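Long-range contacts in multiheme cytochrome cf (Carboxydothermus ferrireducens DSM 11255, PDB 6QVM), which probably passes electrons along a chain of bound c-type haems in the S-layer to insoluble iron(III) outside the cell: residues A[118-123]-A[133-138]; A[129-134]-A[165-170]; A[260-265]-A[290-295]; A[567-572]-A[589-594]. One frame throughout, in Å; residues are numbered along the deposited sequence.

How the contacts relate
From the N terminus, contact 1 comes first. It closes a short loop by folding 118-123 back onto helix 129-139. Contact 2 starts on the same helix and closes a longer loop with helix 165-176. The two overlap on helix 129-139: they share Ala133 and Tyr134, and their centres lie about 9 Å apart. Together they tie one helical region. Contact 3 follows in series and closes its own loop, setting 260-265 against strand 292-295 of a five-stranded antiparallel sheet. Contact 4 comes last. It closes a loop between strands 567-572 and 589-593 of a second sheet, on the opposite side of the chain's centre from contacts 1 and 2.

Contact 1. Residues A[118-123]-A[133-138]; sequences SAFGKV and AYFLMV
Phe120 and Phe135 have the nearest CA atoms of the two segments, 6.3 Å between Phe120 CA and Phe135 CA, where the loop 118-123 runs past helix 129-139. No hydrogen bond joins the two segments; rings and methyl groups carry the contact. The Phe120 side chain leaves beside its own backbone N (chi1 -59°), which brings the ring up to the helix. Val138 CG1 then sits over one face of that ring, 3.7 Å from the Phe120 ring centroid, in a CH-pi contact. CG1 is trans to the backbone N of Val138 (chi1 179°), and this turns it to the loop. The same methyl also touches the backbone of the loop, with Val138 CG1 3.6 Å from Ala119 O. The edge of the Phe120 ring meets the helix backbone: Phe120 CE2 lies 3.5 Å from Phe135 O, in the plane of the ring. In return, Phe120 O lies 3.7 Å from Tyr134 CE2 and from Phe135 CE1, near the edge of both rings. The two phenylalanine side chains also touch directly, Phe120 CD2 to Phe135 CD1 at 3.8 Å. Farther along the loop, Val123 CG2 reaches Phe135 CZ at 3.9 Å. Helix 102-113 covers this cluster too, through Val106 against both phenylalanines and Ala110 against Phe120. The arrangement is that of a loop between two helices, 102-113 and 129-139, whose aromatic side chain fills in between them. It belongs to a helical region away from the haems, consistent with the S-layer binding part of this protein.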
loop_
_atom_site.group_PDB
_atom_site.type_symbol
_atom_site.label_atom_id
_atom_site.label_comp_id
_atom_site.label_asym_id
_atom_site.label_seq_id
_atom_site.Cartn_x
_atom_site.Cartn_y
_atom_site.Cartn_z
ATOM N N SER A 118 25.141 17.744 -17.213
ATOM C CA SER A 118 25.912 18.980 -17.167
ATOM C C SER A 118 27.411 18.723 -17.120
ATOM O O SER A 118 28.193 19.569 -17.574
ATOM C CB SER A 118 25.499 19.816 -15.957
ATOM O OG SER A 118 25.776 19.127 -14.750
ATOM N N ALA A 119 27.830 17.569 -16.590
ATOM C CA ALA A 119 29.251 17.245 -16.551
ATOM C C ALA A 119 29.875 17.215 -17.941
ATOM O O ALA A 119 31.104 17.222 -18.060
ATOM C CB ALA A 119 29.469 15.904 -15.852
ATOM N N PHE A 120 29.054 17.193 -18.991
ATOM C CA PHE A 120 29.540 17.223 -20.364
ATOM C C PHE A 120 29.568 18.629 -20.948
ATOM O O PHE A 120 30.219 18.844 -21.977
ATOM C CB PHE A 120 28.680 16.305 -21.240
ATOM C CG PHE A 120 28.667 14.870 -20.783
ATOM C CD1 PHE A 120 27.861 14.467 -19.726
ATOM C CD2 PHE A 120 29.461 13.925 -21.410
ATOM C CE1 PHE A 120 27.854 13.148 -19.302
ATOM C CE2 PHE A 120 29.456 12.605 -20.993
ATOM C CZ PHE A 120 28.653 12.216 -19.937
ATOM N N GLY A 121 28.875 19.582 -20.318
ATOM C CA GLY A 121 28.976 20.977 -20.692
ATOM C C GLY A 121 27.950 21.400 -21.725
ATOM O O GLY A 121 27.037 20.659 -22.103
ATOM N N LYS A 122 28.117 22.639 -22.190
ATOM C CA LYS A 122 27.249 23.186 -23.225
ATOM C C LYS A 122 27.297 22.308 -24.468
ATOM O O LYS A 122 28.310 21.667 -24.764
ATOM C CB LYS A 122 27.667 24.618 -23.569
ATOM C CG LYS A 122 26.530 25.522 -24.009
ATOM C CD LYS A 122 25.982 26.334 -22.849
ATOM N N VAL A 123 26.187 22.283 -25.197
ATOM C CA VAL A 123 25.948 21.272 -26.222
ATOM C C VAL A 123 25.136 21.894 -27.348
ATOM O O VAL A 123 24.154 22.598 -27.093
ATOM C CB VAL A 123 25.218 20.053 -25.616
ATOM C CG1 VAL A 123 24.288 19.406 -26.628
ATOM C CG2 VAL A 123 26.221 19.040 -25.064
ATOM N N ALA A 133 35.016 12.161 -28.910
ATOM C CA ALA A 133 36.151 11.736 -28.097
ATOM C C ALA A 133 36.163 12.442 -26.747
ATOM O O ALA A 133 36.605 11.863 -25.749
ATOM C CB ALA A 133 37.458 11.992 -28.847
ATOM N N TYR A 134 35.680 13.684 -26.698
ATOM C CA TYR A 134 35.589 14.410 -25.435
ATOM C C TYR A 134 34.497 13.826 -24.548
ATOM O O TYR A 134 34.749 13.451 -23.396
ATOM C CB TYR A 134 35.336 15.891 -25.715
ATOM C CG TYR A 134 35.120 16.748 -24.486
ATOM C CD1 TYR A 134 36.133 16.926 -23.549
ATOM C CD2 TYR A 134 33.911 17.406 -24.281
ATOM C CE1 TYR A 134 35.940 17.724 -22.432
ATOM C CE2 TYR A 134 33.707 18.204 -23.171
ATOM C CZ TYR A 134 34.724 18.360 -22.251
ATOM O OH TYR A 134 34.520 19.155 -21.145
ATOM N N PHE A 135 33.269 13.736 -25.078
ATOM C CA PHE A 135 32.169 13.131 -24.331
ATOM C C PHE A 135 32.538 11.737 -23.848
ATOM O O PHE A 135 32.150 11.326 -22.748
ATOM C CB PHE A 135 30.906 13.062 -25.193
ATOM C CG PHE A 135 30.332 14.392 -25.546
ATOM C CD1 PHE A 135 30.525 15.489 -24.725
ATOM C CD2 PHE A 135 29.584 14.544 -26.697
ATOM C CE1 PHE A 135 29.983 16.723 -25.057
ATOM C CE2 PHE A 135 29.034 15.778 -27.032
ATOM C CZ PHE A 135 29.238 16.867 -26.211
ATOM N N LEU A 136 33.290 10.991 -24.660
ATOM C CA LEU A 136 33.711 9.654 -24.257
ATOM C C LEU A 136 34.677 9.699 -23.080
ATOM O O LEU A 136 34.679 8.791 -22.240
ATOM C CB LEU A 136 34.353 8.929 -25.436
ATOM C CG LEU A 136 34.600 7.437 -25.227
ATOM C CD1 LEU A 136 33.297 6.715 -24.931
ATOM C CD2 LEU A 136 35.270 6.851 -26.446
ATOM N N MET A 137 35.495 10.747 -22.999
ATOM C CA MET A 137 36.410 10.879 -21.871
ATOM C C MET A 137 35.650 11.180 -20.586
ATOM O O MET A 137 35.939 10.601 -19.532
ATOM C CB MET A 137 37.437 11.969 -22.163
ATOM C CG MET A 137 38.323 12.303 -20.988
ATOM S SD MET A 137 39.103 13.913 -21.187
ATOM C CE MET A 137 37.667 14.979 -21.155
ATOM N N VAL A 138 34.677 12.092 -20.656
ATOM C CA VAL A 138 33.822 12.380 -19.504
ATOM C C VAL A 138 33.109 11.113 -19.052
ATOM O O VAL A 138 33.202 10.701 -17.890
ATOM C CB VAL A 138 32.811 13.487 -19.844
ATOM C CG1 VAL A 138 31.909 13.760 -18.655
ATOM C CG2 VAL A 138 33.521 14.749 -20.294
#

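Contact 2. Residues A[129-134]-A[165-170]; sequences KQRLAY and SANQKA
Gln130 and Asn167 form the one hydrogen bond across this helix pair. Asn167 ND2 gives a proton to Gln130 OE1 at 2.8 Å, with an N-H...O angle of 161°. The acceptor lies close to the amide plane of Asn167, but the donor stands above the carbonyl plane of Gln130, and the two amide planes are nearly perpendicular. Gln130 gets there with CG held between its backbone N and carbonyl carbon (chi1 67°) and an extended chain beyond. Its OE1 is gripped a second time by the backbone N of Ala164, which should fix the rotation of the amide.

Van der Waals contacts surround this bond. Asn167 OD1 rests 3.5 Å from Tyr134 CB and meets the ring obliquely. Arg131 passes by with its aliphatic part, Arg131 CG 3.8 Å from Asn167 ND2, while its guanidinium pairs with Glu102 through NE. Farther along, two alanines meet: Ala170 CB is 3.7 Å from Ala133 O, and Ala133 CB is 4.0 Å from Ala170 O. Leu180 also packs on Ala133.

The buried Asn167 sits in the middle of the interface, facing Gln130 and Tyr134. The axes of segments 129-134 and 165-170 come within 8.3 Å at an angle of 71°. This is a close helix-helix crossing, with CA atoms nearest at two points, Ala133 with Ala170 and Tyr134 with Asn167.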
loop_
_atom_site.group_PDB
_atom_site.type_symbol
_atom_site.label_atom_id
_atom_site.label_comp_id
_atom_site.label_asym_id
_atom_site.label_seq_id
_atom_site.Cartn_x
_atom_site.Cartn_y
_atom_site.Cartn_z
ATOM N N LYS A 129 33.707 14.132 -34.608
ATOM C CA LYS A 129 34.639 13.110 -34.149
ATOM C C LYS A 129 35.436 13.573 -32.938
ATOM O O LYS A 129 35.783 12.759 -32.076
ATOM C CB LYS A 129 35.567 12.725 -35.301
ATOM C CG LYS A 129 36.439 11.506 -35.059
ATOM C CD LYS A 129 36.739 10.832 -36.383
ATOM C CE LYS A 129 37.802 9.762 -36.261
ATOM N NZ LYS A 129 38.012 9.101 -37.576
ATOM N N GLN A 130 35.721 14.873 -32.840
ATOM C CA GLN A 130 36.543 15.341 -31.733
ATOM C C GLN A 130 35.722 15.509 -30.460
ATOM O O GLN A 130 36.221 15.235 -29.366
ATOM C CB GLN A 130 37.249 16.648 -32.099
ATOM C CG GLN A 130 36.326 17.846 -32.292
ATOM C CD GLN A 130 37.079 19.109 -32.638
ATOM O OE1 GLN A 130 37.955 19.549 -31.895
ATOM N NE2 GLN A 130 36.752 19.696 -33.783
ATOM N N ARG A 131 34.464 15.936 -30.574
ATOM C CA ARG A 131 33.674 16.082 -29.361
ATOM C C ARG A 131 33.056 14.763 -28.920
ATOM O O ARG A 131 32.701 14.616 -27.746
ATOM C CB ARG A 131 32.615 17.169 -29.542
ATOM C CG ARG A 131 33.061 18.473 -28.885
ATOM C CD ARG A 131 32.126 19.642 -29.062
ATOM N NE ARG A 131 31.046 19.694 -28.072
ATOM C CZ ARG A 131 31.220 19.853 -26.758
ATOM N NH1 ARG A 131 30.172 19.912 -25.949
ATOM N NH2 ARG A 131 32.436 19.952 -26.243
ATOM N N LEU A 132 32.932 13.792 -29.828
ATOM C CA LEU A 132 32.637 12.433 -29.389
ATOM C C LEU A 132 33.765 11.892 -28.523
ATOM O O LEU A 132 33.516 11.229 -27.510
ATOM C CB LEU A 132 32.404 11.517 -30.589
ATOM C CG LEU A 132 32.262 10.027 -30.251
ATOM C CD1 LEU A 132 31.007 9.777 -29.420
ATOM C CD2 LEU A 132 32.260 9.168 -31.510
ATOM N N ALA A 133 35.016 12.161 -28.910
ATOM C CA ALA A 133 36.151 11.736 -28.097
ATOM C C ALA A 133 36.163 12.442 -26.747
ATOM O O ALA A 133 36.605 11.863 -25.749
ATOM C CB ALA A 133 37.458 11.992 -28.847
ATOM N N TYR A 134 35.680 13.684 -26.698
ATOM C CA TYR A 134 35.589 14.410 -25.435
ATOM C C TYR A 134 34.497 13.826 -24.548
ATOM O O TYR A 134 34.749 13.451 -23.396
ATOM C CB TYR A 134 35.336 15.891 -25.715
ATOM C CG TYR A 134 35.120 16.748 -24.486
ATOM C CD1 TYR A 134 36.133 16.926 -23.549
ATOM C CD2 TYR A 134 33.911 17.406 -24.281
ATOM C CE1 TYR A 134 35.940 17.724 -22.432
ATOM C CE2 TYR A 134 33.707 18.204 -23.171
ATOM C CZ TYR A 134 34.724 18.360 -22.251
ATOM O OH TYR A 134 34.520 19.155 -21.145
ATOM N N SER A 165 41.635 22.838 -28.482
ATOM C CA SER A 165 42.545 22.414 -27.419
ATOM C C SER A 165 41.890 21.400 -26.485
ATOM O O SER A 165 42.530 20.432 -26.054
ATOM C CB SER A 165 43.036 23.630 -26.636
ATOM O OG SER A 165 43.743 24.518 -27.487
ATOM N N ALA A 166 40.605 21.591 -26.187
ATOM C CA ALA A 166 39.923 20.715 -25.242
ATOM C C ALA A 166 39.949 19.259 -25.699
ATOM O O ALA A 166 40.160 18.350 -24.889
ATOM C CB ALA A 166 38.486 21.195 -25.039
ATOM N N ASN A 167 39.774 19.020 -26.998
ATOM C CA ASN A 167 39.566 17.680 -27.527
ATOM C C ASN A 167 40.842 17.016 -28.033
ATOM O O ASN A 167 40.785 15.866 -28.479
ATOM C CB ASN A 167 38.537 17.729 -28.664
ATOM C CG ASN A 167 37.338 18.598 -28.334
ATOM O OD1 ASN A 167 36.920 18.687 -27.180
ATOM N ND2 ASN A 167 36.788 19.255 -29.345
ATOM N N GLN A 168 41.991 17.692 -27.957
ATOM C CA GLN A 168 43.189 17.200 -28.634
ATOM C C GLN A 168 43.710 15.920 -27.992
ATOM O O GLN A 168 43.866 14.892 -28.659
ATOM C CB GLN A 168 44.273 18.278 -28.640
ATOM C CG GLN A 168 44.098 19.321 -29.731
ATOM C CD GLN A 168 45.263 20.285 -29.806
ATOM O OE1 GLN A 168 46.034 20.413 -28.859
ATOM N NE2 GLN A 168 45.405 20.957 -30.942
ATOM N N LYS A 169 44.003 15.970 -26.693
ATOM C CA LYS A 169 44.544 14.793 -26.021
ATOM C C LYS A 169 43.515 13.671 -25.965
ATOM O O LYS A 169 43.867 12.487 -26.042
ATOM C CB LYS A 169 45.021 15.162 -24.621
ATOM C CG LYS A 169 45.310 16.645 -24.439
ATOM C CD LYS A 169 46.174 16.884 -23.218
ATOM C CE LYS A 169 47.611 16.493 -23.491
ATOM N NZ LYS A 169 48.404 16.397 -22.240
ATOM N N ALA A 170 42.236 14.025 -25.827
ATOM C CA ALA A 170 41.185 13.014 -25.752
ATOM C C ALA A 170 41.064 12.250 -27.061
ATOM O O ALA A 170 40.885 11.026 -27.068
ATOM C CB ALA A 170 39.851 13.663 -25.394
#

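Contact 3. Residues A[260-265]-A[290-295]; sequences SLNDKF and MPYAFD
Tyr292 reaches from its strand to the loop 260-265 and touches four of its residues. CB starts against the aromatic ring of Phe265, with Tyr292 CB 3.8 Å from Phe265 CE1. CG stands anti to the carbonyl carbon (chi1 -70°), which brings the ring edge to Asn262 and Asp263, whose oxygens lie near its plane. Tyr292 CD2 lies 3.0 Å from Asn262 OD1, and Tyr292 CE2 lies 3.3 Å from Asp263 OD1. At the tip, Tyr292 OH donates a hydrogen bond to Asp263 OD1 at 3.1 Å, arriving on the syn side. The Lys264 side chain crosses that of Tyr292 at about a right angle, with Lys264 CE 3.4 Å from Tyr292 OH.

Asn262 OD1 also accepts from the backbone N of Lys264, which makes an Asx turn. The loop packs on the start of strand 292-295, at Tyr292, and on Met290 and Pro291 just before it. This strand lies between strands 279-284 and 300-303 in the five-stranded antiparallel sheet. Trp301 of strand 300-303 touches both Asn262 and Tyr292.

Phe265 is held from two sides. Asn262 ND2 lies over the centre of one face, 3.3 Å above the ring plane. Met290 covers the opposite face, in a Met-aromatic contact with Met290 SD 4.3 Å from the Phe265 ring centroid. Val270 of strand 270-275 packs against both Phe265 and Met290.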
loop_
_atom_site.group_PDB
_atom_site.type_symbol
_atom_site.label_atom_id
_atom_site.label_comp_id
_atom_site.label_asym_id
_atom_site.label_seq_id
_atom_site.Cartn_x
_atom_site.Cartn_y
_atom_site.Cartn_z
ATOM N N SER A 260 17.273 27.486 17.138
ATOM C CA SER A 260 17.887 28.393 18.102
ATOM C C SER A 260 17.160 28.392 19.439
ATOM O O SER A 260 17.719 28.863 20.432
ATOM C CB SER A 260 17.939 29.812 17.545
ATOM O OG SER A 260 16.639 30.297 17.275
ATOM N N LEU A 261 15.938 27.870 19.490
ATOM C CA LEU A 261 15.216 27.687 20.742
ATOM C C LEU A 261 15.557 26.366 21.427
ATOM O O LEU A 261 15.054 26.106 22.526
ATOM C CB LEU A 261 13.701 27.757 20.498
ATOM C CG LEU A 261 13.099 28.973 19.780
ATOM C CD1 LEU A 261 11.600 29.046 20.058
ATOM C CD2 LEU A 261 13.787 30.269 20.189
ATOM N N ASN A 262 16.371 25.520 20.794
ATOM C CA ASN A 262 16.766 24.229 21.353
ATOM C C ASN A 262 18.145 24.391 21.984
ATOM O O ASN A 262 19.137 24.604 21.278
ATOM C CB ASN A 262 16.771 23.143 20.278
ATOM C CG ASN A 262 16.837 21.745 20.863
ATOM O OD1 ASN A 262 17.281 21.550 21.992
ATOM N ND2 ASN A 262 16.384 20.762 20.093
ATOM N N ASP A 263 18.204 24.302 23.313
ATOM C CA ASP A 263 19.432 24.539 24.058
ATOM C C ASP A 263 20.214 23.263 24.373
ATOM O O ASP A 263 21.359 23.356 24.823
ATOM C CB ASP A 263 19.117 25.279 25.365
ATOM C CG ASP A 263 17.972 24.644 26.124
ATOM O OD1 ASP A 263 17.147 23.957 25.489
ATOM O OD2 ASP A 263 17.901 24.823 27.358
ATOM N N LYS A 264 19.636 22.083 24.149
ATOM C CA LYS A 264 20.336 20.834 24.417
ATOM C C LYS A 264 20.980 20.214 23.185
ATOM O O LYS A 264 22.041 19.589 23.315
ATOM C CB LYS A 264 19.385 19.817 25.052
ATOM C CG LYS A 264 18.723 20.325 26.333
ATOM C CD LYS A 264 18.526 19.241 27.369
ATOM C CE LYS A 264 17.656 19.749 28.511
ATOM N NZ LYS A 264 17.552 18.755 29.615
ATOM N N PHE A 265 20.398 20.378 21.992
ATOM C CA PHE A 265 21.047 19.865 20.792
ATOM C C PHE A 265 20.649 20.697 19.583
ATOM O O PHE A 265 19.772 21.562 19.647
ATOM C CB PHE A 265 20.747 18.373 20.566
ATOM C CG PHE A 265 19.284 18.039 20.440
ATOM C CD1 PHE A 265 18.506 17.840 21.570
ATOM C CD2 PHE A 265 18.691 17.907 19.194
ATOM C CE1 PHE A 265 17.162 17.529 21.461
ATOM C CE2 PHE A 265 17.350 17.589 19.079
ATOM C CZ PHE A 265 16.585 17.396 20.212
ATOM N N MET A 290 16.625 11.611 21.920
ATOM C CA MET A 290 17.147 12.864 22.437
ATOM C C MET A 290 16.215 13.447 23.490
ATOM O O MET A 290 15.046 13.063 23.581
ATOM C CB MET A 290 17.340 13.856 21.287
ATOM C CG MET A 290 18.148 13.290 20.129
ATOM S SD MET A 290 19.836 13.905 20.088
ATOM C CE MET A 290 20.014 14.155 18.336
ATOM N N PRO A 291 16.705 14.368 24.325
ATOM C CA PRO A 291 15.886 14.845 25.453
ATOM C C PRO A 291 14.663 15.670 25.060
ATOM O O PRO A 291 13.764 15.822 25.895
ATOM C CB PRO A 291 16.880 15.680 26.277
ATOM C CG PRO A 291 17.955 16.062 25.318
ATOM C CD PRO A 291 18.085 14.877 24.404
ATOM N N TYR A 292 14.591 16.207 23.840
ATOM C CA TYR A 292 13.435 16.985 23.413
ATOM C C TYR A 292 12.721 16.312 22.249
ATOM O O TYR A 292 13.340 15.648 21.414
ATOM C CB TYR A 292 13.817 18.406 22.981
ATOM C CG TYR A 292 14.252 19.335 24.087
ATOM C CD1 TYR A 292 13.664 19.292 25.346
ATOM C CD2 TYR A 292 15.247 20.275 23.860
ATOM C CE1 TYR A 292 14.066 20.157 26.349
ATOM C CE2 TYR A 292 15.654 21.141 24.850
ATOM C CZ TYR A 292 15.062 21.082 26.094
ATOM O OH TYR A 292 15.473 21.950 27.081
ATOM N N ALA A 293 11.406 16.496 22.207
ATOM C CA ALA A 293 10.602 16.253 21.023
ATOM C C ALA A 293 10.063 17.588 20.526
ATOM O O ALA A 293 10.067 18.585 21.251
ATOM C CB ALA A 293 9.453 15.284 21.323
ATOM N N PHE A 294 9.606 17.612 19.278
ATOM C CA PHE A 294 8.999 18.806 18.705
ATOM C C PHE A 294 7.502 18.574 18.576
ATOM O O PHE A 294 7.070 17.651 17.877
ATOM C CB PHE A 294 9.608 19.156 17.349
ATOM C CG PHE A 294 9.244 20.531 16.864
ATOM C CD1 PHE A 294 8.142 20.725 16.051
ATOM C CD2 PHE A 294 10.003 21.629 17.229
ATOM C CE1 PHE A 294 7.802 21.991 15.608
ATOM C CE2 PHE A 294 9.666 22.899 16.796
ATOM C CZ PHE A 294 8.564 23.081 15.984
ATOM N N ASP A 295 6.717 19.407 19.251
ATOM C CA ASP A 295 5.261 19.337 19.184
ATOM C C ASP A 295 4.778 20.204 18.025
ATOM O O ASP A 295 4.978 21.422 18.036
ATOM C CB ASP A 295 4.651 19.791 20.510
ATOM C CG ASP A 295 3.148 19.600 20.562
ATOM O OD1 ASP A 295 2.423 20.361 19.883
ATOM O OD2 ASP A 295 2.688 18.686 21.281
#

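Contact 4. Residues A[567-572]-A[589-594]; sequences TISIDN and KASYNS
Ile570 and Ala590 form a hydrogen-bonded antiparallel pair, with Ile570 N to Ala590 O at 2.8 Å and Ala590 N to Ile570 O at 2.9 Å. The next such pair is longer: Ile568 N to Tyr592 O is 3.1 Å and Tyr592 N to Ile568 O is 3.2 Å. Between these pairs Ser569 OG and Ser591 OG share a hydrogen bond of 2.7 Å, in which either may be the donor. Asp571 and Lys589 lie side by side in a loose salt bridge, Asp571 OD2 to Lys589 NZ at 3.5 Å.

On the other face, Tyr592 CG is tucked over its own backbone (chi1 51°), which lays the ring alongside Ile568. Ile568 CG2 sits over the ring, 3.7 Å from the Tyr592 ring centroid. The phenol OH bonds to Lys562 O. Strand 400-403 flanks strand 567-572, and strand 589-593 is outermost in this four-stranded sheet of the chain. Its end leads into a haem c pocket, to which Ser594 belongs. The chemistry implies a two-faced sheet edge: Thr567 with Asn593, the serines and the charged pair on the more exposed face, Ile568, Ile570, Ala590 and Tyr592 on the more buried one.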
loop_
_atom_site.group_PDB
_atom_site.type_symbol
_atom_site.label_atom_id
_atom_site.label_comp_id
_atom_site.label_asym_id
_atom_site.label_seq_id
_atom_site.Cartn_x
_atom_site.Cartn_y
_atom_site.Cartn_z
ATOM N N THR A 567 -17.107 0.285 30.865
ATOM C CA THR A 567 -15.729 -0.149 30.691
ATOM C C THR A 567 -15.666 -1.639 30.372
ATOM O O THR A 567 -16.548 -2.418 30.744
ATOM C CB THR A 567 -14.871 0.138 31.924
ATOM O OG1 THR A 567 -15.251 -0.742 32.990
ATOM C CG2 THR A 567 -15.021 1.585 32.365
ATOM N N ILE A 568 -14.614 -2.019 29.649
ATOM C CA ILE A 568 -14.357 -3.408 29.297
ATOM C C ILE A 568 -12.863 -3.659 29.441
ATOM O O ILE A 568 -12.038 -2.765 29.229
ATOM C CB ILE A 568 -14.849 -3.737 27.868
ATOM C CG1 ILE A 568 -14.784 -5.242 27.598
ATOM C CG2 ILE A 568 -14.042 -2.971 26.833
ATOM C CD1 ILE A 568 -15.498 -5.646 26.323
ATOM N N SER A 569 -12.521 -4.881 29.843
ATOM C CA SER A 569 -11.137 -5.320 29.948
ATOM C C SER A 569 -10.966 -6.600 29.147
ATOM O O SER A 569 -11.745 -7.545 29.310
ATOM C CB SER A 569 -10.734 -5.547 31.404
ATOM O OG SER A 569 -10.002 -4.440 31.895
ATOM N N ILE A 570 -9.959 -6.626 28.278
ATOM C CA ILE A 570 -9.707 -7.764 27.406
ATOM C C ILE A 570 -8.276 -8.240 27.606
ATOM O O ILE A 570 -7.343 -7.432 27.678
ATOM C CB ILE A 570 -9.955 -7.421 25.924
ATOM C CG1 ILE A 570 -11.326 -6.765 25.749
ATOM C CG2 ILE A 570 -9.835 -8.667 25.063
ATOM C CD1 ILE A 570 -11.859 -6.821 24.325
ATOM N N ASP A 571 -8.117 -9.556 27.707
ATOM C CA ASP A 571 -6.823 -10.206 27.578
ATOM C C ASP A 571 -6.739 -10.815 26.186
ATOM O O ASP A 571 -7.528 -11.703 25.837
ATOM C CB ASP A 571 -6.610 -11.267 28.659
ATOM C CG ASP A 571 -6.243 -10.662 30.006
ATOM O OD1 ASP A 571 -6.333 -9.423 30.142
ATOM O OD2 ASP A 571 -5.873 -11.425 30.928
ATOM N N ASN A 572 -5.802 -10.314 25.387
ATOM C CA ASN A 572 -5.605 -10.770 24.014
ATOM C C ASN A 572 -4.728 -12.014 24.067
ATOM O O ASN A 572 -3.508 -11.926 24.219
ATOM C CB ASN A 572 -4.983 -9.661 23.175
ATOM C CG ASN A 572 -5.076 -9.930 21.688
ATOM O OD1 ASN A 572 -4.951 -11.073 21.242
ATOM N ND2 ASN A 572 -5.299 -8.880 20.911
ATOM N N LYS A 589 -2.935 -6.942 27.578
ATOM C CA LYS A 589 -4.121 -6.404 28.232
ATOM C C LYS A 589 -4.553 -5.111 27.558
ATOM O O LYS A 589 -3.734 -4.217 27.330
ATOM C CB LYS A 589 -3.875 -6.140 29.720
ATOM C CG LYS A 589 -3.518 -7.361 30.543
ATOM C CD LYS A 589 -3.109 -6.955 31.946
ATOM C CE LYS A 589 -2.892 -8.170 32.823
ATOM N NZ LYS A 589 -4.039 -9.112 32.715
ATOM N N ALA A 590 -5.842 -5.014 27.257
ATOM C CA ALA A 590 -6.442 -3.807 26.714
ATOM C C ALA A 590 -7.655 -3.438 27.552
ATOM O O ALA A 590 -8.422 -4.312 27.968
ATOM C CB ALA A 590 -6.847 -3.998 25.251
ATOM N N SER A 591 -7.830 -2.140 27.787
ATOM C CA SER A 591 -8.892 -1.657 28.655
ATOM C C SER A 591 -9.338 -0.289 28.169
ATOM O O SER A 591 -8.499 0.588 27.946
ATOM C CB SER A 591 -8.399 -1.576 30.100
ATOM O OG SER A 591 -9.433 -1.906 31.002
ATOM N N TYR A 592 -10.647 -0.109 27.999
ATOM C CA TYR A 592 -11.152 1.191 27.587
ATOM C C TYR A 592 -12.574 1.406 28.088
ATOM O O TYR A 592 -13.276 0.470 28.476
ATOM C CB TYR A 592 -11.094 1.362 26.063
ATOM C CG TYR A 592 -11.707 0.236 25.247
ATOM C CD1 TYR A 592 -13.070 0.201 24.973
ATOM C CD2 TYR A 592 -10.913 -0.766 24.709
ATOM C CE1 TYR A 592 -13.625 -0.817 24.204
ATOM C CE2 TYR A 592 -11.455 -1.787 23.951
ATOM C CZ TYR A 592 -12.810 -1.809 23.700
ATOM O OH TYR A 592 -13.354 -2.821 22.944
ATOM N N ASN A 593 -12.985 2.673 28.057
ATOM C CA ASN A 593 -14.339 3.100 28.389
ATOM C C ASN A 593 -15.014 3.567 27.103
ATOM O O ASN A 593 -14.537 4.507 26.458
ATOM C CB ASN A 593 -14.307 4.217 29.436
ATOM C CG ASN A 593 -15.694 4.611 29.939
ATOM O OD1 ASN A 593 -16.669 4.626 29.187
ATOM N ND2 ASN A 593 -15.776 4.955 31.222
ATOM N N SER A 594 -16.123 2.919 26.738
ATOM C CA SER A 594 -16.792 3.220 25.478
ATOM C C SER A 594 -17.749 4.405 25.568
ATOM O O SER A 594 -18.381 4.736 24.557
ATOM C CB SER A 594 -17.565 1.995 24.968
ATOM O OG SER A 594 -16.686 0.985 24.499
#